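PDB 6BA1: inosine-uridine preferring nucleoside hydrolase from Gardnerella vaginalis 315-A, which belongs to the nucleoside hydrolase family, whose members bind calcium at the end of a mostly parallel beta sheet flanked by helices. Local coordinates for residues G14-L19 with M226-Y230; L32-T38 with V63-L69; Y127-G131 with D248-V252; M133-A137 with A180-L184; I153-A159 with P190-L196. One frame throughout, in Å; residues are numbered along the deposited sequence.

Contact 1 of 5, residues G14-L19 with M226-Y230; sequences GVDDTL and MTDFY. With CA (calcium ion), chain S.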
# COMPACT_ATOMS: atom_id res chain seq x y z
N GLY A 14 -12.55 -23.69 -10.79
CA GLY A 14 -11.43 -23.02 -10.09
C GLY A 14 -10.48 -24.00 -9.42
O GLY A 14 -10.91 -24.79 -8.58
N VAL A 15 -9.20 -23.94 -9.77
CA VAL A 15 -8.19 -24.89 -9.27
C VAL A 15 -7.81 -24.58 -7.83
O VAL A 15 -7.95 -25.44 -6.95
CB VAL A 15 -6.92 -24.93 -10.13
CG1 VAL A 15 -5.90 -25.92 -9.56
CG2 VAL A 15 -7.26 -25.31 -11.57
N ASP A 16 -7.32 -23.37 -7.59
CA ASP A 16 -7.06 -22.90 -6.22
C ASP A 16 -8.35 -22.86 -5.39
O ASP A 16 -8.31 -23.08 -4.18
CB ASP A 16 -6.27 -21.56 -6.15
CG ASP A 16 -6.69 -20.54 -7.21
OD1 ASP A 16 -7.90 -20.25 -7.36
OD2 ASP A 16 -5.79 -20.02 -7.90
N ASP A 17 -9.48 -22.62 -6.05
CA ASP A 17 -10.78 -22.64 -5.39
C ASP A 17 -11.13 -24.00 -4.78
O ASP A 17 -11.70 -24.04 -3.69
CB ASP A 17 -11.88 -22.15 -6.34
CG ASP A 17 -11.72 -20.67 -6.69
OD1 ASP A 17 -10.89 -20.31 -7.55
OD2 ASP A 17 -12.44 -19.84 -6.10
N THR A 18 -10.78 -25.11 -5.44
CA THR A 18 -11.01 -26.45 -4.84
C THR A 18 -10.04 -26.75 -3.72
O THR A 18 -10.36 -27.53 -2.81
CB THR A 18 -10.92 -27.63 -5.82
OG1 THR A 18 -9.56 -27.84 -6.20
CG2 THR A 18 -11.80 -27.42 -7.02
N LEU A 19 -8.84 -26.18 -3.80
CA LEU A 19 -7.88 -26.28 -2.71
C LEU A 19 -8.41 -25.56 -1.47
O LEU A 19 -8.14 -25.98 -0.35
CB LEU A 19 -6.51 -25.75 -3.13
CG LEU A 19 -5.81 -26.49 -4.27
CD1 LEU A 19 -4.47 -25.84 -4.58
CD2 LEU A 19 -5.62 -27.97 -3.94
N MET A 226 -4.85 -32.45 -10.75
CA MET A 226 -5.42 -31.13 -10.94
C MET A 226 -4.38 -30.02 -10.79
O MET A 226 -4.21 -29.20 -11.69
CB MET A 226 -6.52 -30.91 -9.92
CG MET A 226 -7.28 -29.61 -10.07
SD MET A 226 -7.86 -29.02 -8.49
CE MET A 226 -9.38 -28.28 -9.03
N THR A 227 -3.71 -29.98 -9.64
CA THR A 227 -2.73 -28.94 -9.34
C THR A 227 -1.45 -29.06 -10.19
O THR A 227 -0.72 -28.09 -10.35
CB THR A 227 -2.36 -28.91 -7.84
OG1 THR A 227 -1.90 -30.20 -7.43
CG2 THR A 227 -3.57 -28.54 -7.00
N ASP A 228 -1.18 -30.25 -10.73
CA ASP A 228 -0.07 -30.44 -11.68
C ASP A 228 -0.34 -29.78 -13.04
O ASP A 228 0.60 -29.33 -13.69
CB ASP A 228 0.28 -31.93 -11.85
CG ASP A 228 1.01 -32.51 -10.64
OD1 ASP A 228 1.14 -31.82 -9.59
OD2 ASP A 228 1.46 -33.67 -10.72
N PHE A 229 -1.60 -29.73 -13.47
CA PHE A 229 -2.00 -28.90 -14.63
C PHE A 229 -1.78 -27.42 -14.33
O PHE A 229 -1.29 -26.67 -15.17
CB PHE A 229 -3.47 -29.14 -15.01
CG PHE A 229 -3.89 -28.44 -16.28
CD1 PHE A 229 -4.30 -27.10 -16.26
CD2 PHE A 229 -3.89 -29.11 -17.50
CE1 PHE A 229 -4.69 -26.45 -17.41
CE2 PHE A 229 -4.29 -28.47 -18.67
CZ PHE A 229 -4.68 -27.14 -18.62
N TYR A 230 -2.16 -27.03 -13.12
CA TYR A 230 -2.01 -25.66 -12.61
C TYR A 230 -0.54 -25.23 -12.50
O TYR A 230 -0.22 -24.08 -12.79
CB TYR A 230 -2.71 -25.58 -11.25
CG TYR A 230 -2.89 -24.21 -10.61
CD1 TYR A 230 -3.58 -23.19 -11.26
CD2 TYR A 230 -2.43 -23.98 -9.31
CE1 TYR A 230 -3.77 -21.96 -10.64
CE2 TYR A 230 -2.63 -22.76 -8.68
CZ TYR A 230 -3.29 -21.75 -9.35
OH TYR A 230 -3.45 -20.53 -8.72
CA CA S . -10.39 -17.83 -7.61

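Contact 2 of 5, residues L32-T38 with V63-L69; sequences LIGITGT and VKVYKGL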
# COMPACT_ATOMS: atom_id res chain seq x y z
N LEU A 32 -18.57 -26.17 7.03
CA LEU A 32 -18.85 -25.59 5.72
C LEU A 32 -20.33 -25.77 5.41
O LEU A 32 -20.76 -26.87 5.09
CB LEU A 32 -17.97 -26.24 4.65
CG LEU A 32 -18.21 -25.87 3.18
CD1 LEU A 32 -18.31 -24.39 2.96
CD2 LEU A 32 -17.13 -26.47 2.29
N ILE A 33 -21.11 -24.68 5.51
CA ILE A 33 -22.56 -24.73 5.32
C ILE A 33 -22.88 -24.88 3.83
O ILE A 33 -23.70 -25.72 3.46
CB ILE A 33 -23.29 -23.46 5.81
CG1 ILE A 33 -22.98 -23.14 7.26
CG2 ILE A 33 -24.81 -23.64 5.68
CD1 ILE A 33 -23.36 -21.72 7.66
N GLY A 34 -22.27 -24.04 3.01
CA GLY A 34 -22.51 -24.06 1.57
C GLY A 34 -21.43 -23.40 0.74
O GLY A 34 -20.60 -22.67 1.26
N ILE A 35 -21.46 -23.68 -0.55
CA ILE A 35 -20.56 -23.09 -1.52
C ILE A 35 -21.41 -22.25 -2.44
O ILE A 35 -22.15 -22.76 -3.26
CB ILE A 35 -19.80 -24.17 -2.32
CG1 ILE A 35 -18.81 -24.88 -1.40
CG2 ILE A 35 -19.08 -23.57 -3.52
CD1 ILE A 35 -18.15 -26.10 -1.99
N THR A 36 -21.33 -20.93 -2.28
CA THR A 36 -21.91 -20.00 -3.24
C THR A 36 -21.06 -19.99 -4.52
O THR A 36 -19.84 -19.90 -4.45
CB THR A 36 -21.97 -18.59 -2.63
OG1 THR A 36 -22.96 -18.58 -1.58
CG2 THR A 36 -22.34 -17.58 -3.70
N GLY A 37 -21.71 -20.06 -5.68
CA GLY A 37 -21.01 -20.12 -6.98
C GLY A 37 -20.94 -18.77 -7.66
O GLY A 37 -21.93 -18.03 -7.67
N THR A 38 -19.78 -18.43 -8.21
CA THR A 38 -19.63 -17.20 -9.01
C THR A 38 -18.75 -17.51 -10.23
O THR A 38 -18.50 -18.69 -10.52
CB THR A 38 -19.11 -16.02 -8.13
OG1 THR A 38 -19.34 -14.76 -8.79
CG2 THR A 38 -17.63 -16.17 -7.79
N VAL A 63 -22.63 -30.62 1.52
CA VAL A 63 -22.33 -29.24 1.16
C VAL A 63 -23.27 -28.79 0.05
O VAL A 63 -23.16 -29.24 -1.08
CB VAL A 63 -20.85 -29.07 0.74
CG1 VAL A 63 -20.59 -27.65 0.24
CG2 VAL A 63 -19.92 -29.41 1.89
N LYS A 64 -24.18 -27.90 0.39
CA LYS A 64 -25.23 -27.44 -0.50
C LYS A 64 -24.69 -26.29 -1.34
O LYS A 64 -24.24 -25.27 -0.80
CB LYS A 64 -26.45 -26.98 0.29
CG LYS A 64 -26.91 -28.00 1.33
CD LYS A 64 -28.32 -27.78 1.84
CE LYS A 64 -28.51 -28.25 3.30
NZ LYS A 64 -29.82 -28.91 3.46
N VAL A 65 -24.72 -26.45 -2.66
CA VAL A 65 -24.16 -25.47 -3.59
C VAL A 65 -25.26 -24.55 -4.11
O VAL A 65 -26.20 -25.00 -4.75
CB VAL A 65 -23.46 -26.17 -4.77
CG1 VAL A 65 -22.93 -25.16 -5.77
CG2 VAL A 65 -22.34 -27.07 -4.24
N TYR A 66 -25.12 -23.25 -3.84
CA TYR A 66 -26.11 -22.25 -4.26
C TYR A 66 -25.64 -21.53 -5.51
O TYR A 66 -24.49 -21.65 -5.91
CB TYR A 66 -26.39 -21.27 -3.12
CG TYR A 66 -26.95 -21.96 -1.89
CD1 TYR A 66 -28.31 -21.99 -1.64
CD2 TYR A 66 -26.10 -22.61 -0.99
CE1 TYR A 66 -28.82 -22.64 -0.51
CE2 TYR A 66 -26.59 -23.26 0.13
CZ TYR A 66 -27.95 -23.27 0.37
OH TYR A 66 -28.42 -23.92 1.49
N LYS A 67 -26.54 -20.78 -6.12
CA LYS A 67 -26.36 -20.24 -7.46
C LYS A 67 -26.34 -18.71 -7.40
O LYS A 67 -27.37 -18.07 -7.19
CB LYS A 67 -27.51 -20.74 -8.36
CG LYS A 67 -27.06 -21.51 -9.60
CD LYS A 67 -28.22 -22.31 -10.19
CE LYS A 67 -27.79 -23.12 -11.39
NZ LYS A 67 -28.96 -23.71 -12.10
N GLY A 68 -25.14 -18.13 -7.52
CA GLY A 68 -24.98 -16.67 -7.57
C GLY A 68 -25.18 -16.09 -8.96
O GLY A 68 -25.82 -16.70 -9.80
N LEU A 69 -24.59 -14.92 -9.20
CA LEU A 69 -24.80 -14.15 -10.43
C LEU A 69 -23.78 -14.50 -11.51
O LEU A 69 -22.64 -14.79 -11.20
CB LEU A 69 -24.78 -12.65 -10.11
CG LEU A 69 -25.94 -12.16 -9.24
CD1 LEU A 69 -25.55 -11.03 -8.32
CD2 LEU A 69 -27.10 -11.73 -10.11

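Contact 3 of 5, residues Y127-G131 with D248-V252; sequences YVPTG and DPLAV. With CA (calcium ion), chain S.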
# COMPACT_ATOMS: atom_id res chain seq x y z
N TYR A 127 -17.85 -15.65 6.02
CA TYR A 127 -18.01 -15.71 4.56
C TYR A 127 -16.66 -15.45 3.90
O TYR A 127 -16.06 -14.43 4.14
CB TYR A 127 -19.06 -14.67 4.14
CG TYR A 127 -19.24 -14.48 2.65
CD1 TYR A 127 -20.03 -15.33 1.89
CD2 TYR A 127 -18.66 -13.40 2.00
CE1 TYR A 127 -20.22 -15.13 0.52
CE2 TYR A 127 -18.83 -13.18 0.65
CZ TYR A 127 -19.60 -14.04 -0.09
OH TYR A 127 -19.75 -13.77 -1.44
N VAL A 128 -16.19 -16.39 3.08
CA VAL A 128 -14.82 -16.39 2.55
C VAL A 128 -14.86 -16.46 1.02
O VAL A 128 -14.76 -17.54 0.45
CB VAL A 128 -14.01 -17.56 3.14
CG1 VAL A 128 -12.62 -17.68 2.49
CG2 VAL A 128 -13.89 -17.39 4.65
N PRO A 129 -15.02 -15.31 0.36
CA PRO A 129 -15.13 -15.25 -1.10
C PRO A 129 -13.80 -15.18 -1.80
O PRO A 129 -13.07 -14.23 -1.61
CB PRO A 129 -15.90 -13.95 -1.32
CG PRO A 129 -15.48 -13.10 -0.18
CD PRO A 129 -15.25 -14.00 0.97
N THR A 130 -13.49 -16.18 -2.62
CA THR A 130 -12.26 -16.18 -3.41
C THR A 130 -12.55 -16.17 -4.92
O THR A 130 -11.79 -16.70 -5.74
CB THR A 130 -11.35 -17.36 -3.04
OG1 THR A 130 -11.79 -18.54 -3.71
CG2 THR A 130 -11.35 -17.59 -1.53
N GLY A 131 -13.70 -15.57 -5.25
CA GLY A 131 -13.99 -15.15 -6.61
C GLY A 131 -14.34 -13.68 -6.52
O GLY A 131 -14.13 -13.05 -5.49
N ASP A 248 -6.29 -18.82 -2.98
CA ASP A 248 -7.61 -18.95 -2.38
C ASP A 248 -7.62 -19.75 -1.05
O ASP A 248 -8.36 -19.40 -0.14
CB ASP A 248 -8.61 -19.54 -3.39
CG ASP A 248 -8.71 -18.71 -4.69
OD1 ASP A 248 -7.71 -18.05 -5.10
OD2 ASP A 248 -9.78 -18.72 -5.33
N PRO A 249 -6.78 -20.81 -0.94
CA PRO A 249 -6.71 -21.55 0.33
C PRO A 249 -6.30 -20.71 1.52
O PRO A 249 -6.81 -20.91 2.62
CB PRO A 249 -5.61 -22.59 0.07
CG PRO A 249 -5.62 -22.78 -1.38
CD PRO A 249 -5.91 -21.42 -1.96
N LEU A 250 -5.38 -19.77 1.29
CA LEU A 250 -4.85 -18.94 2.36
C LEU A 250 -5.94 -18.09 3.00
O LEU A 250 -5.91 -17.87 4.21
CB LEU A 250 -3.71 -18.07 1.84
CG LEU A 250 -2.95 -17.19 2.84
CD1 LEU A 250 -2.45 -17.98 4.04
CD2 LEU A 250 -1.78 -16.56 2.10
N ALA A 251 -6.89 -17.62 2.19
CA ALA A 251 -8.05 -16.91 2.72
C ALA A 251 -8.82 -17.74 3.74
O ALA A 251 -9.21 -17.25 4.80
CB ALA A 251 -8.97 -16.48 1.59
N VAL A 252 -9.00 -19.02 3.42
CA VAL A 252 -9.69 -19.96 4.32
C VAL A 252 -8.84 -20.20 5.56
O VAL A 252 -9.36 -20.20 6.68
CB VAL A 252 -10.02 -21.29 3.61
CG1 VAL A 252 -10.69 -22.26 4.58
CG2 VAL A 252 -10.92 -21.05 2.41
CA CA S . -10.39 -17.83 -7.61

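Contact 4 of 5, residues M133-A137 with A180-L184; sequences MTNIA and AADIL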
# COMPACT_ATOMS: atom_id res chain seq x y z
N MET A 133 -16.47 -10.27 -6.04
CA MET A 133 -17.29 -9.85 -4.91
C MET A 133 -18.75 -9.62 -5.31
O MET A 133 -19.60 -9.41 -4.43
CB MET A 133 -16.72 -8.57 -4.28
CG MET A 133 -15.20 -8.57 -4.06
SD MET A 133 -14.48 -10.16 -3.56
CE MET A 133 -15.18 -10.31 -1.95
N THR A 134 -19.02 -9.67 -6.62
CA THR A 134 -20.36 -9.52 -7.22
C THR A 134 -21.53 -9.99 -6.37
O THR A 134 -22.54 -9.29 -6.24
CB THR A 134 -20.44 -10.26 -8.57
OG1 THR A 134 -19.26 -9.99 -9.35
CG2 THR A 134 -21.68 -9.84 -9.37
N ASN A 135 -21.38 -11.19 -5.79
CA ASN A 135 -22.45 -11.79 -4.99
C ASN A 135 -22.72 -11.03 -3.70
O ASN A 135 -23.84 -10.56 -3.49
CB ASN A 135 -22.15 -13.27 -4.70
CG ASN A 135 -22.25 -14.15 -5.95
OD1 ASN A 135 -22.92 -13.81 -6.93
ND2 ASN A 135 -21.59 -15.29 -5.90
N ILE A 136 -21.71 -10.88 -2.84
CA ILE A 136 -21.92 -10.16 -1.56
C ILE A 136 -22.18 -8.64 -1.71
O ILE A 136 -22.72 -8.02 -0.79
CB ILE A 136 -20.79 -10.45 -0.54
CG1 ILE A 136 -21.22 -9.98 0.86
CG2 ILE A 136 -19.46 -9.82 -0.98
CD1 ILE A 136 -20.73 -10.84 1.99
N ALA A 137 -21.82 -8.06 -2.85
CA ALA A 137 -22.23 -6.69 -3.18
C ALA A 137 -23.74 -6.60 -3.35
O ALA A 137 -24.37 -5.68 -2.81
CB ALA A 137 -21.55 -6.23 -4.46
N ALA A 180 -18.35 -3.81 -7.41
CA ALA A 180 -18.80 -4.68 -6.33
C ALA A 180 -17.81 -4.68 -5.17
O ALA A 180 -18.19 -4.49 -4.01
CB ALA A 180 -19.00 -6.09 -6.84
N ALA A 181 -16.55 -4.91 -5.50
CA ALA A 181 -15.47 -4.88 -4.51
C ALA A 181 -15.43 -3.56 -3.73
O ALA A 181 -15.23 -3.56 -2.52
CB ALA A 181 -14.13 -5.15 -5.18
N ASP A 182 -15.64 -2.45 -4.44
CA ASP A 182 -15.71 -1.13 -3.80
C ASP A 182 -16.84 -1.10 -2.77
O ASP A 182 -16.62 -0.70 -1.61
CB ASP A 182 -15.92 -0.02 -4.84
CG ASP A 182 -15.76 1.39 -4.24
OD1 ASP A 182 -14.94 1.60 -3.33
OD2 ASP A 182 -16.48 2.31 -4.70
N ILE A 183 -18.02 -1.55 -3.18
CA ILE A 183 -19.20 -1.56 -2.32
C ILE A 183 -18.92 -2.35 -1.03
O ILE A 183 -19.24 -1.88 0.06
CB ILE A 183 -20.45 -2.10 -3.07
CG1 ILE A 183 -20.88 -1.11 -4.17
CG2 ILE A 183 -21.61 -2.36 -2.12
CD1 ILE A 183 -21.62 -1.75 -5.32
N LEU A 184 -18.30 -3.52 -1.18
CA LEU A 184 -17.92 -4.35 -0.04
C LEU A 184 -16.96 -3.65 0.91
O LEU A 184 -17.19 -3.62 2.12
CB LEU A 184 -17.27 -5.66 -0.52
CG LEU A 184 -16.62 -6.56 0.53
CD1 LEU A 184 -17.59 -6.94 1.64
CD2 LEU A 184 -16.05 -7.80 -0.12

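Contact 5 of 5, residues I153-A159 with P190-L196; sequences IVLMGGA and PVTMIGL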
# COMPACT_ATOMS: atom_id res chain seq x y z
N ILE A 153 -15.95 -11.38 7.19
CA ILE A 153 -15.66 -11.69 5.80
C ILE A 153 -14.15 -11.76 5.64
O ILE A 153 -13.44 -10.95 6.24
CB ILE A 153 -16.27 -10.63 4.85
CG1 ILE A 153 -17.79 -10.62 4.98
CG2 ILE A 153 -15.85 -10.89 3.41
CD1 ILE A 153 -18.47 -9.39 4.43
N VAL A 154 -13.64 -12.71 4.87
CA VAL A 154 -12.20 -12.90 4.67
C VAL A 154 -11.95 -13.29 3.22
O VAL A 154 -11.92 -14.46 2.90
CB VAL A 154 -11.61 -13.97 5.63
CG1 VAL A 154 -10.11 -14.14 5.41
CG2 VAL A 154 -11.90 -13.63 7.09
N LEU A 155 -11.78 -12.30 2.36
CA LEU A 155 -11.66 -12.54 0.91
C LEU A 155 -10.24 -12.81 0.46
O LEU A 155 -9.29 -12.52 1.17
CB LEU A 155 -12.22 -11.34 0.13
CG LEU A 155 -11.38 -10.06 0.11
CD1 LEU A 155 -10.59 -9.91 -1.18
CD2 LEU A 155 -12.25 -8.83 0.33
N MET A 156 -10.13 -13.39 -0.74
CA MET A 156 -8.87 -13.45 -1.48
C MET A 156 -9.06 -12.58 -2.71
O MET A 156 -10.00 -12.78 -3.48
CB MET A 156 -8.48 -14.90 -1.84
CG MET A 156 -7.89 -15.14 -3.23
SD MET A 156 -6.50 -14.09 -3.74
CE MET A 156 -6.50 -14.38 -5.52
N GLY A 157 -8.16 -11.63 -2.87
CA GLY A 157 -8.22 -10.67 -3.96
C GLY A 157 -7.47 -9.38 -3.66
O GLY A 157 -7.10 -9.12 -2.52
N GLY A 158 -7.27 -8.58 -4.70
CA GLY A 158 -6.58 -7.30 -4.59
C GLY A 158 -5.07 -7.39 -4.42
O GLY A 158 -4.49 -8.48 -4.32
N ALA A 159 -4.46 -6.20 -4.41
CA ALA A 159 -3.04 -6.04 -4.11
C ALA A 159 -2.84 -4.61 -3.61
O ALA A 159 -3.10 -3.67 -4.35
CB ALA A 159 -2.19 -6.28 -5.34
N PRO A 190 -16.79 -6.25 8.58
CA PRO A 190 -15.47 -6.67 9.07
C PRO A 190 -14.72 -7.56 8.09
O PRO A 190 -14.61 -8.76 8.30
CB PRO A 190 -15.78 -7.34 10.41
CG PRO A 190 -17.16 -7.82 10.26
CD PRO A 190 -17.88 -6.86 9.36
N VAL A 191 -14.19 -6.95 7.03
CA VAL A 191 -13.47 -7.64 5.97
C VAL A 191 -11.99 -7.81 6.34
O VAL A 191 -11.45 -7.02 7.10
CB VAL A 191 -13.61 -6.88 4.63
CG1 VAL A 191 -12.84 -7.59 3.51
CG2 VAL A 191 -15.07 -6.70 4.26
N THR A 192 -11.38 -8.86 5.82
CA THR A 192 -9.94 -9.07 5.87
C THR A 192 -9.49 -9.41 4.45
O THR A 192 -9.78 -10.49 3.96
CB THR A 192 -9.54 -10.21 6.83
OG1 THR A 192 -9.91 -9.86 8.16
CG2 THR A 192 -8.04 -10.50 6.78
N MET A 193 -8.81 -8.48 3.79
CA MET A 193 -8.32 -8.72 2.44
C MET A 193 -7.04 -9.53 2.49
O MET A 193 -6.11 -9.15 3.18
CB MET A 193 -8.07 -7.39 1.72
CG MET A 193 -7.56 -7.54 0.30
SD MET A 193 -7.29 -5.94 -0.47
CE MET A 193 -5.71 -6.22 -1.25
N ILE A 194 -7.00 -10.64 1.76
CA ILE A 194 -5.79 -11.43 1.60
C ILE A 194 -5.41 -11.38 0.13
O ILE A 194 -5.86 -12.19 -0.68
CB ILE A 194 -5.97 -12.85 2.17
CG1 ILE A 194 -5.93 -12.74 3.70
CG2 ILE A 194 -4.87 -13.80 1.72
CD1 ILE A 194 -6.79 -13.75 4.39
N GLY A 195 -4.58 -10.38 -0.20
CA GLY A 195 -4.19 -10.09 -1.57
C GLY A 195 -2.84 -10.66 -1.95
O GLY A 195 -2.24 -11.41 -1.19
N LEU A 196 -2.38 -10.25 -3.12
CA LEU A 196 -1.15 -10.78 -3.73
C LEU A 196 0.07 -10.54 -2.86
O LEU A 196 0.94 -11.41 -2.76
CB LEU A 196 -0.92 -10.15 -5.11
CG LEU A 196 -1.97 -10.40 -6.18
CD1 LEU A 196 -1.51 -9.77 -7.49
CD2 LEU A 196 -2.29 -11.91 -6.34

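Contact 1 of 5, residues G14-L19 with M226-Y230
Val-15 sits between Met-226 and Tyr-230, and these three side chains bury most of the surface where the start of helix 15-25 meets helix 218-237. The methyl CG1 of Val-15 makes both contacts. Its chi1 of 179° places CG1 opposite the backbone N, and from there it lies 3.8 Å from Met-226 SD and 3.6 Å from Tyr-230 CG. Against the ring this is an off-centre CH-pi contact, with Val-15 CG1 4.1 Å from the centroid of Tyr-230 and Val-15 CB over that face, 3.9 Å above the plane and offset toward the rim. Met-226 lies along the valine with its sulfur; the place of its end methyl is doubtful. Farther along, Leu-19 CD2 touches Thr-227 CG2 at 3.7 Å. At the far end of the ring, Tyr-230 OH gives a weak hydrogen bond to Asp-16 OD2, the carboxylate standing almost perpendicular to the ring plane at 86°. Next to it, Asp-17 OD1 binds the calcium ion at 2.5 Å, beside Asp-12, Thr-130 and Asp-248. The helix thus starts within the aspartate-rich DxDxxxDD motif near the N-terminus, a signature of the nucleoside hydrolase metal site, here packed against helix 218-237.

Contact 2 of 5, residues L32-T38 with V63-L69
The carbonyl oxygen of Ile-35 is approached by two neighbouring residues of strand 64-67: Tyr-66 N donates a hydrogen bond to Ile-35 O at 3.1 Å, and Val-65 CA makes a CA-H...O contact with the same oxygen at 3.4 Å. At the other end of the residue, Ile-35 N bonds to Lys-64 O at 3.2 Å, so Ile-35 is held through both of its backbone polar groups, as in a regular parallel pairing. The pattern continues with Gly-37 N to Tyr-66 O, then frays into a weak bond from Gly-68 N to Gly-37 O, an oxygen that also accepts from Asn-135 ND2.

Side chains line up in the same register. Ile-35 and Val-65 share one face of the sheet, and Val-63, just before the strand, reaches in with both branches. Its CG1, opposite the backbone N at a chi1 of 174°, meets Ile-35 CD1 at 3.7 Å, while Val-63 CG2 rests 4.1 Å from Leu-32 CD2, these two side chains crossing at about a right angle. On the face of Thr-36, the Tyr-66 ring turns an edge to Gly-34, whose CA lies 4.4 Å from Tyr-66 CE2.

Helix 44-57 links the two strands as a beta-alpha-beta unit and packs on the face of Ile-35 and Val-65 through Thr-55, Val-48 and Leu-52. Helix 110-121 covers the opposite face, where Phe-113 stacks on Tyr-66. Strand 6-11 pairs with the far edge of strand 31-37, leaving 64-67 as the outermost strand of the sheet on this side within the chain.

Contact 3 of 5, residues Y127-G131 with D248-V252
Thr-130 meets Asp-248 with every atom of its side chain. Starting at the branch point, Thr-130 CB lies 3.1 Å from Asp-248 OD2 and is close to the carboxylate carbon as well. The hydroxyl then closes in further, Thr-130 OG1 standing 2.6 Å from the same OD2; the carboxylate of Asp-17 is also close to this hydroxyl. A chi1 of 82° sets OG1 between the backbone N and the carbonyl carbon, which turns the methyl the other way, to the apolar side of helix 247-256. There Thr-130 CG2 rests 3.8 Å from Asp-248 CB and 4.1 Å from Ala-251 CB. Two residues earlier, in the strand and also pointing to the helix, Val-128 extends this apolar patch: its CG1 touches Val-252 CG2 at 3.8 Å and also Ala-251 CB.

The backbone of Thr-130 has a role of its own, because its carbonyl O binds the calcium ion at 2.6 Å while Asp-248 OD2 binds it at 2.5 Å. Asp-248 OD2 thus lies against both metal and hydroxyl, and the metal bond probably limits how the carboxylate can turn. With Asp-12 and Asp-17 completing the protein ligands, strand end and helix start together form the calcium site of the nucleoside hydrolase fold, at the C-terminal ends of the parallel strands.

Contact 4 of 5, residues M133-A137 with A180-L184
Met-133 meets Ala-181 and Leu-184 where two helices, 134-142 and 178-187, pack against each other on one face of the central sheet of this alpha/beta fold. With chi1 at -45°, its CG lies beside the backbone N and 3.7 Å from Ala-181 CA; further bends, chi2 -37° and chi3 -68°, bring the methyl CE to Leu-184 CD2. Thr-134 comes next and contributes its backbone, its N lying 3.6 Å from Ala-180 CB; its hydroxyl is engaged elsewhere, by Tyr-39 and Asp-177. Asn-135 points away from helix 178-187 and bonds to Leu-69 N and Gly-37 O. Ile-136 brings CG2 to Leu-184 CD2 at 4.1 Å, so this one leucine methyl touches both Met-133 and Ile-136. On the sheet side stand Ile-153 and Leu-155 of strand 152-156: Ile-136 packs on Ile-153, Met-133 on Leu-155 and Leu-184 on both. Ala-137, one helical turn after Met-133, closes the segment; Ile-183 lies beside it at the more exposed margin. Small side chains let the backbones come near here, the CA atoms of Ala-137 and Ala-180 being 5.1 Å apart, and the two methyls meet directly, Ala-137 CB to Ala-180 CB at 3.5 Å.

Contact 5 of 5, residues I153-A159 with P190-L196
Leu-155 reaches Val-191 and Met-193 through an unusual first torsion: chi1 of 73° puts CG between the backbone N and the carbonyl carbon, which swings CG and its two methyls toward strand 191-194. Leu-155 CD2 then lies 3.5 Å from Val-191 CG1, and Leu-155 CD1 is 4.1 Å from Met-193 CG. Met-193 itself runs straight out, chi1 and chi2 both at 180°, before bending at the sulfur, so that its CE comes up to the backbone at Gly-158 and Ala-159, 3.4 Å from Ala-159 N.

On the other face, Val-154 and Thr-192 run alongside each other in the same direction, and Val-154 CG1 meets Ile-194 CD1 at 3.5 Å. Strands 152-156 and 191-194 are parallel neighbours joined by a beta-alpha-beta crossover whose main helix, 178-187, packs on the face of Leu-155 and Met-193. Helix 247-256 lies on that of Met-156 and Ile-194.

The backbone pairing starts with Ile-153 N to Pro-190 O, passes through weak bonds at Thr-192 N and Leu-155 N, and becomes sound again where Ile-194 N donates to Leu-155 O at 3.0 Å. Gly-157 N bonds to Ile-194 O at 3.2 Å. Past the strands, Gly-157 and Gly-158 both have positive phi, and Gly-158 O accepts from Leu-196 N at 3.0 Å, next to Gly-195 at the N-cap of helix 196-199, while Ala-159 CB rests on Leu-196 CB.

Contacts 2, 3 and 5 share the central sheet, with contact 2 at its outer edge and contacts 3 and 5, centres about 8 Å apart, on adjoining strands. Contact 4 lies on one face, resting on contact 5 (centres about 12 Å apart) and tied to contact 2 by Asn-135. Contact 1 lies on the other side of the chain's centre from contacts 4 and 5. Contacts 1 and 3, with centres about 14 Å apart, touch through Asp-17 and Asp-248 and share the calcium ion. Along the chain, contact 1 spans contacts 2, 4 and 5 and interlocks with contact 3, so calcium ligands far apart in sequence converge on one site.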